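Local coordinates for protein N-methyltransferase (PDB 5BSZ) that probably transfers a methyl group from S-adenosylmethionine to the nitrogen of a trideoxysugar destined for kedarcidin, at residues Arg42-Gly47 / Glu228-Val233; Arg132-His137 / Gly142-Asp147; Trp36-Val41 / Val66-Asp71. One frame throughout, in Å; residues are numbered along the deposited sequence.

Contact 1 of 3, residues Arg42-Gly47 / Glu228-Val233; sequences RERRPG and EHLTDV
The last turn of helix 30-44 passes strand 225-230 at a distance, with Arg44 and Glu228 the closest pair of residues at 11.6 Å CA to CA, so long side chains must span the gap. The strand is an edge strand of the mixed sheet of this Rossmann-like methyltransferase domain, and the helix lies against one face of that sheet. Arg44 and Glu228 reach for each other from opposite directions and form a side-on, two-nitrogen salt bridge. Arg44 NE bonds Glu228 OE2 at 2.8 Å, and Arg44 NH2 bonds Glu228 OE1 at 2.7 Å. Both bonds are nearly straight and lie in the guanidinium plane. Both oxygens are met on the syn side but from out of the carboxylate plane, for the two groups are turned 30° apart. Two bonds to one carboxylate fix the rotation of the guanidinium. Leu230 lies obliquely to the same group, with its CD1 3.5 Å from Arg44 NH2. The third nitrogen serves the helix itself: Arg44 NH1 also bonds the carbonyl of Val40. It completes a salt-bridge network with Glu43, where Arg44 NH1 meets the anti lone pair of Glu43 OE1 at 2.9 Å, with that oxygen 18° out of the guanidinium plane.

Contact 2 of 3, residues Arg132-His137 / Gly142-Asp147; sequences RAMARH and GVLVID
Met134 and Leu144 cross at about a right angle, and their apolar atoms carry most of this buried contact. Leu144 points from strand 143-146 toward helix 124-135 and divides its two methyl groups between different parts of the helix surface. Its CD1 goes to the base of the methionine, 3.9 Å from Met134 CB. The same CD1 also touches the backbone of the next residue, 3.8 Å from Ala135 N, and lies beside the methyl of that residue, 4.1 Å from Ala135 CB. The other branch meets the methionine further out, with Leu144 CD2 4.1 Å from Met134 SD. The leucine CG, turned anti to the backbone N (chi1 -158°), sets the two branches there. Met134 is extended beyond CG, which brings its sulfur alongside Leu144 CD2. No hydrogen bond crosses between the segments; the contact is apolar. Just beyond the helix, His137 ND1 donates a hydrogen bond to Ala133 O at 2.7 Å, the oxygen lying in the plane of the ring. The contact belongs to the beta-alpha-beta unit of strand 110-113, helix 124-135 and strand 143-146. Met134 also packs on Val111 and Cys113 of the first strand, and its side chain is about 4 Å from that of Met99, an S-adenosyl-L-homocysteine-binding residue. On the other face of strand 143-146, Val143 and Val145 meet Val41 of helix 30-44.

Contact 3 of 3, residues Trp36-Val41 / Val66-Asp71; sequences WVRRVV and VEHFPD
Arg38 runs out from helix 30-44 with CG anti to its backbone nitrogen (chi1 176°), then bends at chi3 (80°), and this course lays its CD over the ring of His68. The imidazole presents its face to that CD, its own CG set beside the backbone N. Arg38 CD sits 3.8 Å from the centroid of the His68 ring, close to the ring normal: a CH-pi contact over the face. The opposite face of the imidazole is covered by CB of its own neighbour Glu67. The guanidinium itself does not stack on the ring, for the two planes are 64° apart. Its polar end turns elsewhere, and NE forms a salt bridge with Glu35. With an alanine here in place of His68 the ring is gone, and Arg38 CD would probably lose the face it rests on, leaving that part of the arginine freer to turn.

In this Rossmann-like methyltransferase fold, the segment 66-71 links helix 60-65 to strand 71-76, and the contact holds that link beside helix 30-44. Phe69 forms the more buried half. It turns an edge to the helix backbone, with its CE2 3.9 Å from Arg38 CA in the plane of the ring. CE2 also approaches the arginine at its base, 4.1 Å from Arg38 CB. One turn further on, Val41 and Phe69 approach each other from opposite directions. Val41 CG1 lies 3.8 Å from Phe69 CE1 and obliquely to the ring. Ala48 touches both Val41 and Phe69, while Leu51 of strand 50-54 packs on Phe69.

From the N terminus, the chain first passes through helix 30-44, which supplies one segment to contact 3 and, at its end, one to contact 1. Contact 3 closes the first loop when the chain reaches 66-71. Contact 2 follows in series, a short local closure between 132-137 and 142-147. Contact 1 closes last, at 228-233. Its long loop encloses contact 2 and crosses contact 3. Helix 30-44 is thus tied to the link before strand 71-76 and to edge strand 225-230. Contact 2 joins helix 124-135 to strand 143-146 of the same sheet. A salt bridge from Arg39 to Asp232 joins contacts 3 and 1. Val143 of contact 2 also touches Arg44 of contact 1.

Contact 1 of 3, residues Arg42-Gly47 / Glu228-Val233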
loop_
_atom_site.group_PDB
_atom_site.type_symbol
_atom_site.label_atom_id
_atom_site.label_comp_id
_atom_site.label_asym_id
_atom_site.label_seq_id
_atom_site.Cartn_x
_atom_site.Cartn_y
_atom_site.Cartn_z
ATOM N N ARG A 42 -9.537 14.677 -45.224
ATOM C CA ARG A 42 -10.089 15.529 -46.269
ATOM C C ARG A 42 -9.177 15.637 -47.483
ATOM O O ARG A 42 -9.668 15.679 -48.616
ATOM C CB ARG A 42 -10.487 16.870 -45.707
ATOM C CG ARG A 42 -11.701 16.817 -44.785
ATOM C CD ARG A 42 -12.984 16.719 -45.601
ATOM N NE ARG A 42 -14.188 16.632 -44.765
ATOM C CZ ARG A 42 -14.690 17.627 -44.045
ATOM N NH1 ARG A 42 -14.137 18.828 -44.023
ATOM N NH2 ARG A 42 -15.778 17.449 -43.325
ATOM N N GLU A 43 -7.863 15.571 -47.292
ATOM C CA GLU A 43 -6.965 15.462 -48.443
ATOM C C GLU A 43 -7.260 14.267 -49.314
ATOM O O GLU A 43 -7.025 14.337 -50.508
ATOM C CB GLU A 43 -5.473 15.313 -48.101
ATOM C CG GLU A 43 -4.838 16.496 -47.415
ATOM C CD GLU A 43 -3.373 16.247 -47.029
ATOM O OE1 GLU A 43 -2.957 15.135 -46.638
ATOM O OE2 GLU A 43 -2.616 17.221 -47.038
ATOM N N ARG A 44 -7.627 13.139 -48.716
ATOM C CA ARG A 44 -7.741 11.887 -49.455
ATOM C C ARG A 44 -9.221 11.634 -49.807
ATOM O O ARG A 44 -9.507 10.829 -50.666
ATOM C CB ARG A 44 -7.170 10.723 -48.642
ATOM C CG ARG A 44 -5.635 10.609 -48.611
ATOM C CD ARG A 44 -5.101 10.060 -47.256
ATOM N NE ARG A 44 -3.642 10.164 -47.291
ATOM C CZ ARG A 44 -3.004 11.289 -47.022
ATOM N NH1 ARG A 44 -3.656 12.347 -46.542
ATOM N NH2 ARG A 44 -1.708 11.331 -47.177
ATOM N N ARG A 45 -10.130 12.305 -49.115
ATOM C CA ARG A 45 -11.572 12.047 -49.200
ATOM C C ARG A 45 -12.284 13.351 -48.917
ATOM O O ARG A 45 -12.747 13.626 -47.807
ATOM C CB ARG A 45 -12.033 10.936 -48.268
ATOM C CG ARG A 45 -13.298 10.293 -48.844
ATOM C CD ARG A 45 -13.607 8.948 -48.254
ATOM N NE ARG A 45 -14.971 8.451 -48.469
ATOM C CZ ARG A 45 -15.326 7.589 -49.418
ATOM N NH1 ARG A 45 -16.562 7.169 -49.460
ATOM N NH2 ARG A 45 -14.468 7.108 -50.292
ATOM N N PRO A 46 -12.350 14.213 -49.949
ATOM C CA PRO A 46 -12.797 15.600 -49.765
ATOM C C PRO A 46 -14.214 15.750 -49.200
ATOM O O PRO A 46 -14.546 16.740 -48.531
ATOM C CB PRO A 46 -12.656 16.198 -51.173
ATOM C CG PRO A 46 -11.622 15.357 -51.836
ATOM C CD PRO A 46 -11.774 13.971 -51.278
ATOM N N GLY A 47 -15.066 14.800 -49.524
ATOM C CA GLY A 47 -16.446 14.877 -49.068
ATOM C C GLY A 47 -16.667 14.136 -47.764
ATOM O O GLY A 47 -17.812 13.978 -47.371
ATOM N N GLU A 228 0.520 4.623 -45.986
ATOM C CA GLU A 228 1.422 5.754 -45.982
ATOM C C GLU A 228 1.925 5.982 -44.562
ATOM O O GLU A 228 1.235 5.728 -43.566
ATOM C CB GLU A 228 0.735 7.031 -46.439
ATOM C CG GLU A 228 0.051 6.925 -47.786
ATOM C CD GLU A 228 -0.820 8.135 -48.056
ATOM O OE1 GLU A 228 -0.271 9.249 -48.154
ATOM O OE2 GLU A 228 -2.060 7.962 -48.101
ATOM N N HIS A 229 3.139 6.488 -44.488
ATOM C CA HIS A 229 3.633 7.090 -43.269
ATOM C C HIS A 229 3.832 8.578 -43.513
ATOM O O HIS A 229 4.600 8.952 -44.385
ATOM C CB HIS A 229 4.932 6.408 -42.865
ATOM C CG HIS A 229 5.475 6.887 -41.556
ATOM N ND1 HIS A 229 6.797 6.744 -41.198
ATOM C CD2 HIS A 229 4.852 7.417 -40.478
ATOM C CE1 HIS A 229 6.975 7.216 -39.974
ATOM N NE2 HIS A 229 5.811 7.654 -39.527
ATOM N N LEU A 230 3.143 9.409 -42.736
ATOM C CA LEU A 230 3.141 10.851 -42.878
ATOM C C LEU A 230 3.922 11.421 -41.707
ATOM O O LEU A 230 3.652 11.054 -40.566
ATOM C CB LEU A 230 1.715 11.395 -42.850
ATOM C CG LEU A 230 0.844 10.871 -43.987
ATOM C CD1 LEU A 230 -0.497 11.551 -43.856
ATOM C CD2 LEU A 230 1.518 11.087 -45.352
ATOM N N THR A 231 4.909 12.267 -41.988
ATOM C CA THR A 231 5.742 12.889 -40.925
ATOM C C THR A 231 5.486 14.372 -40.635
ATOM O O THR A 231 6.011 14.929 -39.672
ATOM C CB THR A 231 7.220 12.670 -41.243
ATOM O OG1 THR A 231 7.541 13.382 -42.440
ATOM C CG2 THR A 231 7.457 11.190 -41.480
ATOM N N ASP A 232 4.613 15.008 -41.405
ATOM C CA ASP A 232 4.295 16.414 -41.180
ATOM C C ASP A 232 3.007 16.540 -40.363
ATOM O O ASP A 232 2.500 17.637 -40.156
ATOM C CB ASP A 232 4.193 17.175 -42.520
ATOM C CG ASP A 232 3.217 16.530 -43.506
ATOM O OD1 ASP A 232 3.187 15.286 -43.648
ATOM O OD2 ASP A 232 2.462 17.272 -44.160
ATOM N N VAL A 233 2.475 15.422 -39.875
ATOM C CA VAL A 233 1.384 15.483 -38.913
ATOM C C VAL A 233 1.718 14.455 -37.852
ATOM O O VAL A 233 2.650 13.679 -38.033
ATOM C CB VAL A 233 0.031 15.087 -39.565
ATOM C CG1 VAL A 233 -0.582 16.280 -40.286
ATOM C CG2 VAL A 233 0.200 13.912 -40.538
#

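Contact 2 of 3, residues Arg132-His137 / Gly142-Asp147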
loop_
_atom_site.group_PDB
_atom_site.type_symbol
_atom_site.label_atom_id
_atom_site.label_comp_id
_atom_site.label_asym_id
_atom_site.label_seq_id
_atom_site.Cartn_x
_atom_site.Cartn_y
_atom_site.Cartn_z
ATOM N N ARG A 132 -7.365 -4.722 -39.262
ATOM C CA ARG A 132 -8.399 -5.340 -40.085
ATOM C C ARG A 132 -9.813 -4.957 -39.652
ATOM O O ARG A 132 -10.705 -4.670 -40.487
ATOM C CB ARG A 132 -8.209 -6.850 -40.100
ATOM C CG ARG A 132 -8.703 -7.534 -41.365
ATOM C CD ARG A 132 -7.712 -8.614 -41.862
ATOM N NE ARG A 132 -7.079 -9.321 -40.738
ATOM C CZ ARG A 132 -5.766 -9.476 -40.494
ATOM N NH1 ARG A 132 -4.802 -9.020 -41.332
ATOM N NH2 ARG A 132 -5.439 -10.116 -39.352
ATOM N N ALA A 133 -10.053 -5.000 -38.346
ATOM C CA ALA A 133 -11.388 -4.708 -37.857
ATOM C C ALA A 133 -11.730 -3.261 -38.171
ATOM O O ALA A 133 -12.868 -3.013 -38.507
ATOM C CB ALA A 133 -11.519 -4.932 -36.356
ATOM N N MET A 134 -10.791 -2.321 -37.967
ATOM C CA MET A 134 -10.931 -0.944 -38.432
ATOM C C MET A 134 -11.230 -0.813 -39.939
ATOM O O MET A 134 -12.159 -0.110 -40.310
ATOM C CB MET A 134 -9.729 -0.047 -38.074
ATOM C CG MET A 134 -9.617 0.110 -36.538
ATOM S SD MET A 134 -8.022 0.859 -36.145
ATOM C CE MET A 134 -8.098 0.482 -34.394
ATOM N N ALA A 135 -10.418 -1.470 -40.773
ATOM C CA ALA A 135 -10.537 -1.431 -42.239
ATOM C C ALA A 135 -11.881 -1.963 -42.764
ATOM O O ALA A 135 -12.376 -1.446 -43.774
ATOM C CB ALA A 135 -9.388 -2.225 -42.867
ATOM N N ARG A 136 -12.488 -2.950 -42.116
ATOM C CA ARG A 136 -13.804 -3.366 -42.581
ATOM C C ARG A 136 -14.934 -2.436 -42.200
ATOM O O ARG A 136 -16.084 -2.712 -42.530
ATOM C CB ARG A 136 -14.143 -4.775 -42.164
ATOM C CG ARG A 136 -14.257 -5.018 -40.701
ATOM C CD ARG A 136 -14.092 -6.521 -40.476
ATOM N NE ARG A 136 -14.294 -6.818 -39.062
ATOM C CZ ARG A 136 -13.451 -7.487 -38.265
ATOM N NH1 ARG A 136 -12.300 -8.012 -38.716
ATOM N NH2 ARG A 136 -13.780 -7.625 -36.989
ATOM N N HIS A 137 -14.626 -1.361 -41.473
ATOM C CA HIS A 137 -15.624 -0.322 -41.291
ATOM C C HIS A 137 -15.436 0.832 -42.229
ATOM O O HIS A 137 -15.933 1.934 -41.954
ATOM C CB HIS A 137 -15.618 0.183 -39.860
ATOM C CG HIS A 137 -16.118 -0.848 -38.910
ATOM N ND1 HIS A 137 -15.342 -1.905 -38.463
ATOM C CD2 HIS A 137 -17.354 -1.035 -38.403
ATOM C CE1 HIS A 137 -16.076 -2.670 -37.676
ATOM N NE2 HIS A 137 -17.301 -2.167 -37.637
ATOM N N GLY A 142 -12.227 4.813 -48.314
ATOM C CA GLY A 142 -12.161 5.193 -46.885
ATOM C C GLY A 142 -10.748 5.353 -46.345
ATOM O O GLY A 142 -9.804 4.696 -46.813
ATOM N N VAL A 143 -10.598 6.242 -45.367
ATOM C CA VAL A 143 -9.287 6.573 -44.760
ATOM C C VAL A 143 -9.165 6.067 -43.314
ATOM O O VAL A 143 -10.009 6.357 -42.440
ATOM C CB VAL A 143 -9.056 8.078 -44.761
ATOM C CG1 VAL A 143 -7.622 8.444 -44.406
ATOM C CG2 VAL A 143 -9.409 8.705 -46.126
ATOM N N LEU A 144 -8.085 5.339 -43.091
ATOM C CA LEU A 144 -7.791 4.754 -41.789
ATOM C C LEU A 144 -6.578 5.516 -41.259
ATOM O O LEU A 144 -5.542 5.617 -41.938
ATOM C CB LEU A 144 -7.513 3.274 -41.938
ATOM C CG LEU A 144 -7.692 2.403 -40.692
ATOM C CD1 LEU A 144 -7.486 0.965 -41.145
ATOM C CD2 LEU A 144 -6.726 2.741 -39.578
ATOM N N VAL A 145 -6.761 6.158 -40.121
ATOM C CA VAL A 145 -5.702 6.983 -39.492
ATOM C C VAL A 145 -5.284 6.408 -38.139
ATOM O O VAL A 145 -6.050 6.357 -37.161
ATOM C CB VAL A 145 -6.148 8.437 -39.297
ATOM C CG1 VAL A 145 -5.056 9.334 -38.795
ATOM C CG2 VAL A 145 -6.740 9.047 -40.564
ATOM N N ILE A 146 -4.018 6.023 -38.063
ATOM C CA ILE A 146 -3.428 5.504 -36.797
ATOM C C ILE A 146 -2.345 6.446 -36.293
ATOM O O ILE A 146 -1.413 6.796 -37.042
ATOM C CB ILE A 146 -2.798 4.138 -37.043
ATOM C CG1 ILE A 146 -3.868 3.154 -37.505
ATOM C CG2 ILE A 146 -2.090 3.641 -35.785
ATOM C CD1 ILE A 146 -3.300 1.842 -38.005
ATOM N N ASP A 147 -2.569 6.943 -35.078
ATOM C CA ASP A 147 -1.584 7.682 -34.317
ATOM C C ASP A 147 -0.827 6.626 -33.496
ATOM O O ASP A 147 -1.311 6.163 -32.462
ATOM C CB ASP A 147 -2.266 8.704 -33.395
ATOM C CG ASP A 147 -1.269 9.547 -32.573
ATOM O OD1 ASP A 147 -0.040 9.506 -32.873
ATOM O OD2 ASP A 147 -1.725 10.217 -31.601
#

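Contact 3 of 3, residues Trp36-Val41 / Val66-Asp71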
loop_
_atom_site.group_PDB
_atom_site.type_symbol
_atom_site.label_atom_id
_atom_site.label_comp_id
_atom_site.label_asym_id
_atom_site.label_seq_id
_atom_site.Cartn_x
_atom_site.Cartn_y
_atom_site.Cartn_z
ATOM N N TRP A 36 -5.110 17.030 -37.133
ATOM C CA TRP A 36 -4.404 16.033 -37.946
ATOM C C TRP A 36 -5.348 15.115 -38.702
ATOM O O TRP A 36 -5.183 14.854 -39.890
ATOM C CB TRP A 36 -3.498 15.096 -37.159
ATOM C CG TRP A 36 -2.482 15.730 -36.279
ATOM C CD1 TRP A 36 -1.903 16.958 -36.424
ATOM C CD2 TRP A 36 -1.913 15.143 -35.097
ATOM N NE1 TRP A 36 -1.029 17.190 -35.375
ATOM C CE2 TRP A 36 -0.988 16.080 -34.571
ATOM C CE3 TRP A 36 -2.082 13.915 -34.446
ATOM C CZ2 TRP A 36 -0.241 15.829 -33.425
ATOM C CZ3 TRP A 36 -1.328 13.665 -33.290
ATOM C CH2 TRP A 36 -0.420 14.611 -32.808
ATOM N N VAL A 37 -6.310 14.558 -37.977
ATOM C CA VAL A 37 -7.229 13.584 -38.551
ATOM C C VAL A 37 -8.047 14.257 -39.676
ATOM O O VAL A 37 -8.114 13.741 -40.789
ATOM C CB VAL A 37 -8.205 13.029 -37.478
ATOM C CG1 VAL A 37 -9.234 12.096 -38.134
ATOM C CG2 VAL A 37 -7.436 12.279 -36.384
ATOM N N ARG A 38 -8.640 15.405 -39.384
ATOM C CA ARG A 38 -9.498 16.115 -40.337
ATOM C C ARG A 38 -8.747 16.344 -41.663
ATOM O O ARG A 38 -9.223 16.052 -42.766
ATOM C CB ARG A 38 -9.967 17.456 -39.744
ATOM C CG ARG A 38 -10.787 18.310 -40.734
ATOM C CD ARG A 38 -10.875 19.785 -40.341
ATOM N NE ARG A 38 -9.633 20.418 -40.754
ATOM C CZ ARG A 38 -9.335 20.722 -42.025
ATOM N NH1 ARG A 38 -10.238 20.602 -43.001
ATOM N NH2 ARG A 38 -8.126 21.198 -42.299
ATOM N N ARG A 39 -7.523 16.834 -41.521
ATOM C CA ARG A 39 -6.684 17.239 -42.642
ATOM C C ARG A 39 -6.289 16.055 -43.490
ATOM O O ARG A 39 -6.440 16.084 -44.718
ATOM C CB ARG A 39 -5.445 17.972 -42.114
ATOM C CG ARG A 39 -4.472 18.498 -43.148
ATOM C CD ARG A 39 -3.160 18.921 -42.491
ATOM N NE ARG A 39 -2.053 18.321 -43.230
ATOM C CZ ARG A 39 -0.845 18.850 -43.364
ATOM N NH1 ARG A 39 0.068 18.207 -44.078
ATOM N NH2 ARG A 39 -0.540 19.999 -42.777
ATOM N N VAL A 40 -5.768 14.999 -42.863
ATOM C CA VAL A 40 -5.320 13.827 -43.595
ATOM C C VAL A 40 -6.510 13.129 -44.304
ATOM O O VAL A 40 -6.398 12.598 -45.407
ATOM C CB VAL A 40 -4.628 12.834 -42.620
ATOM C CG1 VAL A 40 -4.501 11.481 -43.257
ATOM C CG2 VAL A 40 -3.255 13.339 -42.175
ATOM N N VAL A 41 -7.661 13.074 -43.641
ATOM C CA VAL A 41 -8.885 12.507 -44.229
ATOM C C VAL A 41 -9.408 13.372 -45.419
ATOM O O VAL A 41 -9.660 12.852 -46.498
ATOM C CB VAL A 41 -9.984 12.366 -43.149
ATOM C CG1 VAL A 41 -11.355 12.058 -43.773
ATOM C CG2 VAL A 41 -9.594 11.233 -42.183
ATOM N N VAL A 66 -16.716 16.246 -34.573
ATOM C CA VAL A 66 -18.080 16.129 -35.009
ATOM C C VAL A 66 -18.541 17.343 -35.808
ATOM O O VAL A 66 -19.458 17.191 -36.605
ATOM C CB VAL A 66 -19.149 15.885 -33.904
ATOM C CG1 VAL A 66 -19.002 14.527 -33.262
ATOM C CG2 VAL A 66 -19.267 17.066 -32.929
ATOM N N GLU A 67 -17.955 18.519 -35.607
ATOM C CA GLU A 67 -18.306 19.680 -36.456
ATOM C C GLU A 67 -18.046 19.364 -37.927
ATOM O O GLU A 67 -18.759 19.796 -38.856
ATOM C CB GLU A 67 -17.447 20.900 -36.112
ATOM C CG GLU A 67 -16.918 20.975 -34.691
ATOM C CD GLU A 67 -16.287 22.330 -34.407
ATOM O OE1 GLU A 67 -16.158 22.642 -33.209
ATOM O OE2 GLU A 67 -15.943 23.083 -35.362
ATOM N N HIS A 68 -16.990 18.590 -38.151
ATOM C CA HIS A 68 -16.587 18.307 -39.533
ATOM C C HIS A 68 -17.176 17.006 -40.009
ATOM O O HIS A 68 -17.398 16.825 -41.205
ATOM C CB HIS A 68 -15.047 18.345 -39.623
ATOM C CG HIS A 68 -14.485 19.640 -39.125
ATOM N ND1 HIS A 68 -14.775 20.847 -39.737
ATOM C CD2 HIS A 68 -13.764 19.947 -38.013
ATOM C CE1 HIS A 68 -14.216 21.833 -39.052
ATOM N NE2 HIS A 68 -13.583 21.312 -38.015
ATOM N N PHE A 69 -17.386 16.081 -39.073
ATOM C CA PHE A 69 -17.792 14.731 -39.407
ATOM C C PHE A 69 -19.056 14.467 -38.599
ATOM O O PHE A 69 -19.025 13.754 -37.599
ATOM C CB PHE A 69 -16.696 13.713 -39.096
ATOM C CG PHE A 69 -15.421 13.975 -39.849
ATOM C CD1 PHE A 69 -15.284 13.595 -41.169
ATOM C CD2 PHE A 69 -14.368 14.615 -39.222
ATOM C CE1 PHE A 69 -14.105 13.852 -41.851
ATOM C CE2 PHE A 69 -13.186 14.884 -39.880
ATOM C CZ PHE A 69 -13.046 14.502 -41.201
ATOM N N PRO A 70 -20.169 15.114 -38.995
ATOM C CA PRO A 70 -21.364 15.115 -38.136
ATOM C C PRO A 70 -21.975 13.719 -37.937
ATOM O O PRO A 70 -22.713 13.535 -36.994
ATOM C CB PRO A 70 -22.319 16.084 -38.872
ATOM C CG PRO A 70 -21.869 16.073 -40.318
ATOM C CD PRO A 70 -20.352 15.992 -40.169
ATOM N N ASP A 71 -21.663 12.730 -38.761
ATOM C CA ASP A 71 -22.220 11.364 -38.573
ATOM C C ASP A 71 -21.053 10.535 -37.962
ATOM O O ASP A 71 -20.248 9.923 -38.669
ATOM C CB ASP A 71 -22.721 10.838 -39.922
ATOM C CG ASP A 71 -23.065 9.357 -39.949
ATOM O OD1 ASP A 71 -23.387 8.770 -38.896
ATOM O OD2 ASP A 71 -22.998 8.742 -41.056
#